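Local coordinates for protein 23S rRNA-specific endonuclease VapC20 (Mycobacterium tuberculosis H37Rv, PDB 5WZF) that cleaves 23S rRNA in the sarcin-ricin loop as the magnesium-dependent, PIN-domain toxin of a type II toxin-antitoxin system, at residues Asp18-Ala23 with Tyr127-Asp132. Numbering follows the deposited sequence.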
loop_
_atom_site.group_PDB
_atom_site.type_symbol
_atom_site.label_atom_id
_atom_site.label_comp_id
_atom_site.label_asym_id
_atom_site.label_seq_id
_atom_site.Cartn_x
_atom_site.Cartn_y
_atom_site.Cartn_z
ATOM N N ASP B 18 -11.352 -7.265 -1.215
ATOM C CA ASP B 18 -10.056 -7.135 -0.561
ATOM C C ASP B 18 -8.958 -7.855 -1.342
ATOM O O ASP B 18 -9.237 -8.735 -2.158
ATOM C CB ASP B 18 -10.139 -7.690 0.863
ATOM C CG ASP B 18 -8.817 -7.646 1.586
ATOM O OD1 ASP B 18 -8.218 -6.553 1.651
ATOM O OD2 ASP B 18 -8.369 -8.708 2.073
ATOM N N THR B 19 -7.716 -7.466 -1.080
ATOM C CA THR B 19 -6.530 -8.113 -1.633
ATOM C C THR B 19 -6.533 -9.631 -1.488
ATOM O O THR B 19 -6.148 -10.349 -2.413
ATOM C CB THR B 19 -5.270 -7.560 -0.953
ATOM O OG1 THR B 19 -5.276 -6.133 -1.058
ATOM C CG2 THR B 19 -3.997 -8.126 -1.582
ATOM N N SER B 20 -6.963 -10.120 -0.330
ATOM C CA SER B 20 -6.960 -11.559 -0.086
ATOM C C SER B 20 -7.821 -12.282 -1.116
ATOM O O SER B 20 -7.498 -13.396 -1.532
ATOM C CB SER B 20 -7.440 -11.870 1.335
ATOM O OG SER B 20 -8.699 -11.280 1.594
ATOM N N PHE B 21 -8.899 -11.637 -1.550
ATOM C CA PHE B 21 -9.767 -12.245 -2.553
ATOM C C PHE B 21 -9.184 -12.113 -3.960
ATOM O O PHE B 21 -9.158 -13.090 -4.709
ATOM C CB PHE B 21 -11.172 -11.637 -2.519
ATOM C CG PHE B 21 -12.125 -12.287 -3.487
ATOM C CD1 PHE B 21 -12.867 -13.394 -3.109
ATOM C CD2 PHE B 21 -12.254 -11.808 -4.782
ATOM C CE1 PHE B 21 -13.728 -14.004 -4.000
ATOM C CE2 PHE B 21 -13.110 -12.417 -5.678
ATOM C CZ PHE B 21 -13.850 -13.514 -5.286
ATOM N N TRP B 22 -8.733 -10.913 -4.318
ATOM C CA TRP B 22 -8.147 -10.693 -5.639
ATOM C C TRP B 22 -6.983 -11.646 -5.889
ATOM O O TRP B 22 -6.835 -12.194 -6.983
ATOM C CB TRP B 22 -7.644 -9.255 -5.801
ATOM C CG TRP B 22 -8.672 -8.167 -5.960
ATOM C CD1 TRP B 22 -8.694 -6.979 -5.290
ATOM C CD2 TRP B 22 -9.782 -8.134 -6.867
ATOM N NE1 TRP B 22 -9.755 -6.216 -5.707
ATOM C CE2 TRP B 22 -10.439 -6.900 -6.678
ATOM C CE3 TRP B 22 -10.293 -9.029 -7.813
ATOM C CZ2 TRP B 22 -11.578 -6.540 -7.394
ATOM C CZ3 TRP B 22 -11.426 -8.670 -8.523
ATOM C CH2 TRP B 22 -12.054 -7.435 -8.310
ATOM N N ALA B 23 -6.150 -11.822 -4.867
ATOM C CA ALA B 23 -4.976 -12.681 -4.966
ATOM C C ALA B 23 -5.366 -14.135 -5.180
ATOM O O ALA B 23 -4.714 -14.854 -5.934
ATOM C CB ALA B 23 -4.116 -12.547 -3.725
ATOM N N TYR B 127 -15.671 -9.185 0.041
ATOM C CA TYR B 127 -15.033 -10.385 -0.483
ATOM C C TYR B 127 -13.611 -10.403 0.056
ATOM O O TYR B 127 -12.744 -9.671 -0.415
ATOM C CB TYR B 127 -15.054 -10.425 -2.010
ATOM C CG TYR B 127 -16.274 -11.125 -2.570
ATOM C CD1 TYR B 127 -17.415 -11.287 -1.799
ATOM C CD2 TYR B 127 -16.276 -11.641 -3.857
ATOM C CE1 TYR B 127 -18.529 -11.928 -2.297
ATOM C CE2 TYR B 127 -17.387 -12.291 -4.367
ATOM C CZ TYR B 127 -18.512 -12.430 -3.580
ATOM O OH TYR B 127 -19.622 -13.073 -4.072
ATOM N N ALA B 128 -13.395 -11.221 1.076
ATOM C CA ALA B 128 -12.125 -11.262 1.773
ATOM C C ALA B 128 -12.015 -12.564 2.529
ATOM O O ALA B 128 -13.021 -13.195 2.838
ATOM C CB ALA B 128 -11.994 -10.087 2.733
ATOM N N PHE B 129 -10.784 -12.954 2.827
ATOM C CA PHE B 129 -10.528 -14.125 3.641
ATOM C C PHE B 129 -9.694 -13.684 4.846
ATOM O O PHE B 129 -9.361 -12.505 4.967
ATOM C CB PHE B 129 -9.811 -15.205 2.824
ATOM C CG PHE B 129 -10.518 -15.579 1.539
ATOM C CD1 PHE B 129 -11.697 -16.313 1.563
ATOM C CD2 PHE B 129 -9.988 -15.215 0.309
ATOM C CE1 PHE B 129 -12.341 -16.660 0.383
ATOM C CE2 PHE B 129 -10.625 -15.561 -0.873
ATOM C CZ PHE B 129 -11.801 -16.284 -0.838
ATOM N N ASP B 130 -9.399 -14.623 5.744
ATOM C CA ASP B 130 -8.465 -14.417 6.865
ATOM C C ASP B 130 -8.982 -13.544 8.026
ATOM O O ASP B 130 -8.254 -13.306 8.991
ATOM C CB ASP B 130 -7.143 -13.842 6.343
ATOM C CG ASP B 130 -6.533 -14.698 5.248
ATOM O OD1 ASP B 130 -6.674 -15.939 5.312
ATOM O OD2 ASP B 130 -5.918 -14.133 4.320
ATOM N N GLY B 131 -10.219 -13.066 7.937
ATOM C CA GLY B 131 -10.932 -12.611 9.122
ATOM C C GLY B 131 -10.692 -11.227 9.703
ATOM O O GLY B 131 -11.233 -10.917 10.767
ATOM N N ASP B 132 -9.905 -10.389 9.037
ATOM C CA ASP B 132 -9.660 -9.040 9.550
ATOM C C ASP B 132 -10.899 -8.162 9.397
ATOM O O ASP B 132 -11.206 -7.354 10.268
ATOM C CB ASP B 132 -8.467 -8.393 8.847
ATOM C CG ASP B 132 -7.161 -9.094 9.160
ATOM O OD1 ASP B 132 -6.968 -9.506 10.323
ATOM O OD2 ASP B 132 -6.334 -9.240 8.239
#
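F21, Y127 and F129 form the aromatic cluster that packs helix 19-25 of this PIN domain against the chain leaving strand 125-127, at the C-terminal ends of neighbouring strands 14-17 and 125-127 of the parallel sheet. Y127 reaches over one face of the F21 ring through CB and CD2 while the two rings stay oblique: its CD2 sits 3.4 Å from F21 CZ, displaced toward the rim, and its CB makes a CH-pi contact over the ring face, 4.0 Å from the centroid. F21 CG lies anti to its backbone N (chi1 -177°), which sends the ring alongside Y127; the two planes are inclined at 47°. F129 approaches differently. Its ring is nearly parallel to that of F21 but slid aside, so overlap is slight; CZ meets F21 CD1 at 3.8 Å, and S20 O lies at the F129 ring edge, 3.6 Å from CD2. L39 and W40 of helix 33-41 also touch F21, and Y127 OH is hydrogen-bonded to L39 O.

Pairing of strands 14-17 and 125-127 continues in a nearly straight bond from D18 N to Y127 O (2.9 Å), and the buried A128 methyl lies against D18 CB. Toward solvent the packing thins: exposed D130 brings OD2 no closer than 4.0 Å to S20 CB, its OD1 being held by R32 in a salt bridge. D18, the N-cap of the helix, is a predicted magnesium ligand beside D111, so this polar side probably borders the active site. S20 joins that carboxylate to the loop. With OG between its backbone N and carbonyl carbon (chi1 54°), the hydroxyl accepts a hydrogen bond from F129 N at 2.9 Å and donates to D18 OD2 on the anti side, while S20 N reaches the same oxygen from above the carboxylate plane.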